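Side-chain contacts in EmGH1 (Erythrobacter marinus, PDB 5Z87), which probably hydrolyses beta-glucosidic bonds as a family 3 glycoside hydrolase, and binds magnesium ions: residues N52-D57 / F121-F126; L353-L358 / G362-R367. One frame throughout, in Å; residues are numbered along the deposited sequence.

Contact 1 (N52-D57 / F121-F126); sequences NLMTLD and FGIPAF
With CG placed beside the backbone N and anti to the carbonyl carbon (chi1 -51°), Phe-121 sends its ring out to Leu-53 and Met-54; the methionine chain, extended at first, bends at chi3 (60°) and turns its methyl toward Ile-123. The outer end of the ring does most of the touching. Its CZ lies 3.7 Å from CB of Leu-53, while CE1 is 3.9 Å from the CD1 methyl of the same leucine. The peptide of Leu-53 takes part as well, its O standing obliquely to the ring, 3.6 Å from CZ. Across the ring from CE1, the other meta carbon, CE2, meets Met-54 CG at 3.9 Å, also at a slant. Beyond the ring, Met-54 and Ile-123 reach toward each other tip to tip, CE to CD1, at 3.8 Å.

Both segments belong to the N-terminal domain of the family 3 fold, a TIM-barrel relative: 52-57 leads into helix 56-61, with Thr-55 as its N-cap, and 121-126 leads into strand 126-129 of the parallel sheet. No hydrogen bond joins the two segments, so apolar surface does the work. Replacing Phe-121 by an alanine would probably open a gap beside Leu-53 CB and Met-54 CG and set the methionine chain freer to turn. Helix 43-51 adds Leu-50, which touches both Phe-121 and Ile-123, and Leu-377 of helix 366-382 packs on Met-54. Leu-53 lies on the exposed margin, whereas Ile-123 is buried, its side chain also meeting Gln-62 and Lys-380.

Contact 2 (L353-L358 / G362-R367); sequences LMLPQL and GLLEER
Leu-358 O accepts a hydrogen bond from Leu-363 N, 3.0 Å away, at the point where helix 355-360 ends in a Schellman motif. Gly-362 supplies the positive phi of that motif; a side chain there would be jammed against the carbonyl O of the preceding residue. The donor approaches nearly in line with the carbonyl, at a C=O...N angle of 164°, although the N-H itself is bent, 137° at the hydrogen.

The turn throws the chain back along the helix it has just left, and the inner side closes by leucine against leucine. Leu-355 and Leu-364 are both buried, and their CD2 methyls meet at 3.6 Å. Leu-364 gets there with CG anti to its own nitrogen (chi1 175°), which carries the branch inward against the short helix; its CB also lies 4.1 Å from CB of Leu-358. Leu-338 of helix 330-340 touches both Leu-355 and Leu-364, and Val-359 also packs on Leu-364, so this pair belongs to a wider apolar cluster in the N-terminal domain of the family 3 fold.

Toward solvent the contact thins. Leu-363 is exposed, and its side chain crosses that of Leu-358 at about a right angle. Near this open side the helix end is tied to itself, Gln-357 making hydrogen bonds with both Arg-360 and Asp-361. At the outer margin, Leu-363 CD1 stands 3.9 Å from Leu-358 CD2.

Contacts 1 and 2 both lie in the N-terminal domain, their centres about 17 Å apart, away from the dithiothreitol pocket and the magnesium site. Contact 2 is the more buried and local, joining a helix end to the turn after it; contact 1 brings together parts 64 residues apart and is only partly buried. An aromatic ring and a thioether serve contact 1 without a cross-segment hydrogen bond, whereas contact 2 combines branched aliphatics with a backbone bond. They share neighbours: helix 56-61, begun in contact 1, packs on Pro-356 and Glu-366 of contact 2, with Asp-57 OD1 3.5 Å from Pro-356 CB, and helix 366-382 also covers Met-54.

Contact 1 (N52-D57 / F121-F126)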
loop_
_atom_site.group_PDB
_atom_site.type_symbol
_atom_site.label_atom_id
_atom_site.label_comp_id
_atom_site.label_asym_id
_atom_site.label_seq_id
_atom_site.Cartn_x
_atom_site.Cartn_y
_atom_site.Cartn_z
ATOM N N ASN A 52 -4.900 -45.015 16.754
ATOM C CA ASN A 52 -4.058 -46.197 16.920
ATOM C C ASN A 52 -4.631 -47.427 16.230
ATOM O O ASN A 52 -3.881 -48.360 15.942
ATOM C CB ASN A 52 -3.844 -46.491 18.403
ATOM C CG ASN A 52 -2.989 -45.431 19.082
ATOM O OD1 ASN A 52 -2.126 -44.822 18.446
ATOM N ND2 ASN A 52 -3.232 -45.192 20.372
ATOM N N LEU A 53 -5.925 -47.443 15.929
ATOM C CA LEU A 53 -6.540 -48.594 15.282
ATOM C C LEU A 53 -6.557 -48.504 13.761
ATOM O O LEU A 53 -6.910 -49.494 13.110
ATOM C CB LEU A 53 -7.974 -48.772 15.788
ATOM C CG LEU A 53 -8.149 -48.713 17.302
ATOM C CD1 LEU A 53 -9.602 -48.870 17.673
ATOM C CD2 LEU A 53 -7.302 -49.782 17.962
ATOM N N MET A 54 -6.179 -47.365 13.174
ATOM C CA MET A 54 -6.449 -47.093 11.767
ATOM C C MET A 54 -5.211 -47.316 10.908
ATOM O O MET A 54 -4.086 -47.132 11.361
ATOM C CB MET A 54 -6.955 -45.656 11.583
ATOM C CG MET A 54 -8.192 -45.345 12.409
ATOM S SD MET A 54 -8.743 -43.628 12.368
ATOM C CE MET A 54 -9.081 -43.406 10.612
ATOM N N THR A 55 -5.435 -47.713 9.655
ATOM C CA THR A 55 -4.356 -47.847 8.691
ATOM C C THR A 55 -3.947 -46.474 8.133
ATOM O O THR A 55 -4.610 -45.457 8.345
ATOM C CB THR A 55 -4.772 -48.773 7.544
ATOM O OG1 THR A 55 -5.737 -48.107 6.706
ATOM C CG2 THR A 55 -5.367 -50.090 8.096
ATOM N N LEU A 56 -2.833 -46.467 7.397
ATOM C CA LEU A 56 -2.412 -45.274 6.667
ATOM C C LEU A 56 -3.523 -44.758 5.755
ATOM O O LEU A 56 -3.841 -43.561 5.759
ATOM C CB LEU A 56 -1.159 -45.588 5.850
ATOM C CG LEU A 56 -0.719 -44.544 4.823
ATOM C CD1 LEU A 56 -0.348 -43.261 5.527
ATOM C CD2 LEU A 56 0.455 -45.055 4.003
ATOM N N ASP A 57 -4.125 -45.652 4.965
ATOM C CA ASP A 57 -5.162 -45.246 4.020
ATOM C C ASP A 57 -6.402 -44.717 4.728
ATOM O O ASP A 57 -7.061 -43.795 4.223
ATOM C CB ASP A 57 -5.529 -46.418 3.109
ATOM C CG ASP A 57 -4.435 -46.741 2.109
ATOM O OD1 ASP A 57 -3.421 -46.017 2.082
ATOM O OD2 ASP A 57 -4.587 -47.717 1.344
ATOM N N PHE A 121 -14.898 -47.894 11.293
ATOM C CA PHE A 121 -15.249 -47.397 12.620
ATOM C C PHE A 121 -16.436 -46.438 12.604
ATOM O O PHE A 121 -16.733 -45.815 13.629
ATOM C CB PHE A 121 -14.033 -46.720 13.252
ATOM C CG PHE A 121 -12.798 -47.567 13.217
ATOM C CD1 PHE A 121 -12.547 -48.493 14.229
ATOM C CD2 PHE A 121 -11.909 -47.476 12.153
ATOM C CE1 PHE A 121 -11.412 -49.297 14.189
ATOM C CE2 PHE A 121 -10.771 -48.269 12.109
ATOM C CZ PHE A 121 -10.524 -49.178 13.131
ATOM N N GLY A 122 -17.122 -46.307 11.478
ATOM C CA GLY A 122 -18.307 -45.466 11.424
ATOM C C GLY A 122 -18.051 -43.978 11.558
ATOM O O GLY A 122 -18.920 -43.253 12.064
ATOM N N ILE A 123 -16.890 -43.498 11.118
ATOM C CA ILE A 123 -16.567 -42.072 11.195
ATOM C C ILE A 123 -17.468 -41.305 10.232
ATOM O O ILE A 123 -17.434 -41.558 9.018
ATOM C CB ILE A 123 -15.081 -41.819 10.893
ATOM C CG1 ILE A 123 -14.197 -42.721 11.769
ATOM C CG2 ILE A 123 -14.735 -40.316 11.067
ATOM C CD1 ILE A 123 -12.708 -42.769 11.358
ATOM N N PRO A 124 -18.304 -40.392 10.715
ATOM C CA PRO A 124 -19.082 -39.545 9.805
ATOM C C PRO A 124 -18.212 -38.434 9.222
ATOM O O PRO A 124 -17.097 -38.168 9.674
ATOM C CB PRO A 124 -20.199 -38.977 10.700
ATOM C CG PRO A 124 -20.010 -39.641 12.068
ATOM C CD PRO A 124 -18.569 -40.051 12.122
ATOM N N ALA A 125 -18.743 -37.795 8.188
ATOM C CA ALA A 125 -18.091 -36.638 7.587
ATOM C C ALA A 125 -18.372 -35.368 8.385
ATOM O O ALA A 125 -19.443 -35.209 8.977
ATOM C CB ALA A 125 -18.572 -36.458 6.148
ATOM N N PHE A 126 -17.386 -34.466 8.425
ATOM C CA PHE A 126 -17.709 -33.064 8.671
ATOM C C PHE A 126 -18.534 -32.568 7.491
ATOM O O PHE A 126 -18.265 -32.918 6.339
ATOM C CB PHE A 126 -16.444 -32.204 8.828
ATOM C CG PHE A 126 -16.041 -31.960 10.268
ATOM C CD1 PHE A 126 -16.943 -31.447 11.188
ATOM C CD2 PHE A 126 -14.758 -32.261 10.704
ATOM C CE1 PHE A 126 -16.569 -31.236 12.516
ATOM C CE2 PHE A 126 -14.379 -32.046 12.039
ATOM C CZ PHE A 126 -15.283 -31.536 12.937
#

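Contact 2 (L353-L358 / G362-R367)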
loop_
_atom_site.group_PDB
_atom_site.type_symbol
_atom_site.label_atom_id
_atom_site.label_comp_id
_atom_site.label_asym_id
_atom_site.label_seq_id
_atom_site.Cartn_x
_atom_site.Cartn_y
_atom_site.Cartn_z
ATOM N N LEU A 353 -4.720 -36.304 -2.036
ATOM C CA LEU A 353 -4.974 -37.675 -2.452
ATOM C C LEU A 353 -3.675 -38.426 -2.735
ATOM O O LEU A 353 -3.672 -39.660 -2.728
ATOM C CB LEU A 353 -5.890 -37.700 -3.678
ATOM C CG LEU A 353 -7.409 -37.596 -3.430
ATOM C CD1 LEU A 353 -7.788 -36.400 -2.588
ATOM C CD2 LEU A 353 -8.204 -37.560 -4.729
ATOM N N MET A 354 -2.570 -37.711 -2.954
ATOM C CA MET A 354 -1.262 -38.327 -3.156
ATOM C C MET A 354 -0.576 -38.713 -1.851
ATOM O O MET A 354 0.463 -39.376 -1.898
ATOM C CB MET A 354 -0.328 -37.381 -3.934
ATOM C CG MET A 354 -0.807 -36.993 -5.328
ATOM S SD MET A 354 0.229 -35.698 -6.069
ATOM C CE MET A 354 -0.726 -35.319 -7.538
ATOM N N LEU A 355 -1.110 -38.306 -0.698
ATOM C CA LEU A 355 -0.397 -38.525 0.560
ATOM C C LEU A 355 -0.099 -39.999 0.848
ATOM O O LEU A 355 1.040 -40.303 1.248
ATOM C CB LEU A 355 -1.179 -37.886 1.709
ATOM C CG LEU A 355 -1.270 -36.366 1.740
ATOM C CD1 LEU A 355 -2.000 -35.927 3.008
ATOM C CD2 LEU A 355 0.115 -35.736 1.661
ATOM N N PRO A 356 -1.037 -40.948 0.687
ATOM C CA PRO A 356 -0.681 -42.356 0.980
ATOM C C PRO A 356 0.448 -42.877 0.108
ATOM O O PRO A 356 1.407 -43.460 0.624
ATOM C CB PRO A 356 -1.998 -43.118 0.737
ATOM C CG PRO A 356 -3.073 -42.088 0.866
ATOM C CD PRO A 356 -2.468 -40.808 0.343
ATOM N N GLN A 357 0.377 -42.664 -1.205
ATOM C CA GLN A 357 1.455 -43.148 -2.062
ATOM C C GLN A 357 2.777 -42.451 -1.762
ATOM O O GLN A 357 3.841 -43.068 -1.914
ATOM C CB GLN A 357 1.086 -42.985 -3.536
ATOM C CG GLN A 357 1.867 -43.922 -4.470
ATOM C CD GLN A 357 1.994 -45.343 -3.907
ATOM O OE1 GLN A 357 0.993 -46.027 -3.677
ATOM N NE2 GLN A 357 3.233 -45.777 -3.659
ATOM N N LEU A 358 2.744 -41.183 -1.326
ATOM C CA LEU A 358 3.995 -40.501 -0.992
ATOM C C LEU A 358 4.639 -41.116 0.240
ATOM O O LEU A 358 5.867 -41.232 0.314
ATOM C CB LEU A 358 3.762 -38.999 -0.772
ATOM C CG LEU A 358 3.427 -38.209 -2.039
ATOM C CD1 LEU A 358 2.714 -36.904 -1.696
ATOM C CD2 LEU A 358 4.695 -37.967 -2.877
ATOM N N GLY A 362 8.199 -43.399 0.348
ATOM C CA GLY A 362 9.315 -42.921 1.141
ATOM C C GLY A 362 9.621 -41.444 1.025
ATOM O O GLY A 362 10.632 -40.990 1.573
ATOM N N LEU A 363 8.782 -40.675 0.338
ATOM C CA LEU A 363 8.992 -39.243 0.181
ATOM C C LEU A 363 8.345 -38.418 1.285
ATOM O O LEU A 363 8.462 -37.188 1.260
ATOM C CB LEU A 363 8.465 -38.794 -1.184
ATOM C CG LEU A 363 8.983 -39.695 -2.302
ATOM C CD1 LEU A 363 8.174 -39.537 -3.581
ATOM C CD2 LEU A 363 10.456 -39.404 -2.539
ATOM N N LEU A 364 7.675 -39.057 2.248
ATOM C CA LEU A 364 6.932 -38.350 3.287
ATOM C C LEU A 364 6.793 -39.256 4.504
ATOM O O LEU A 364 6.457 -40.433 4.364
ATOM C CB LEU A 364 5.546 -37.930 2.773
ATOM C CG LEU A 364 4.554 -37.279 3.748
ATOM C CD1 LEU A 364 5.094 -35.971 4.335
ATOM C CD2 LEU A 364 3.218 -37.031 3.051
ATOM N N GLU A 365 7.029 -38.708 5.691
ATOM C CA GLU A 365 6.927 -39.487 6.921
ATOM C C GLU A 365 5.467 -39.670 7.323
ATOM O O GLU A 365 4.690 -38.706 7.344
ATOM C CB GLU A 365 7.701 -38.811 8.052
ATOM C CG GLU A 365 9.214 -38.893 7.899
ATOM C CD GLU A 365 9.914 -37.658 8.432
ATOM O OE1 GLU A 365 10.183 -37.609 9.654
ATOM O OE2 GLU A 365 10.191 -36.734 7.628
ATOM N N GLU A 366 5.107 -40.908 7.671
ATOM C CA GLU A 366 3.715 -41.219 7.985
ATOM C C GLU A 366 3.217 -40.411 9.178
ATOM O O GLU A 366 2.020 -40.114 9.266
ATOM C CB GLU A 366 3.559 -42.728 8.229
ATOM C CG GLU A 366 2.376 -43.139 9.103
ATOM C CD GLU A 366 1.916 -44.572 8.839
ATOM O OE1 GLU A 366 2.587 -45.287 8.057
ATOM O OE2 GLU A 366 0.870 -44.976 9.404
ATOM N N ARG A 367 4.122 -40.003 10.074
ATOM C CA ARG A 367 3.704 -39.278 11.265
ATOM C C ARG A 367 2.999 -37.955 10.942
ATOM O O ARG A 367 2.233 -37.465 11.777
ATOM C CB ARG A 367 4.909 -39.041 12.179
ATOM C CG ARG A 367 5.846 -37.922 11.739
ATOM C CD ARG A 367 6.899 -37.649 12.809
ATOM N NE ARG A 367 7.340 -36.253 12.835
ATOM C CZ ARG A 367 8.419 -35.802 12.205
ATOM N NH1 ARG A 367 8.749 -34.519 12.284
ATOM N NH2 ARG A 367 9.167 -36.636 11.491
#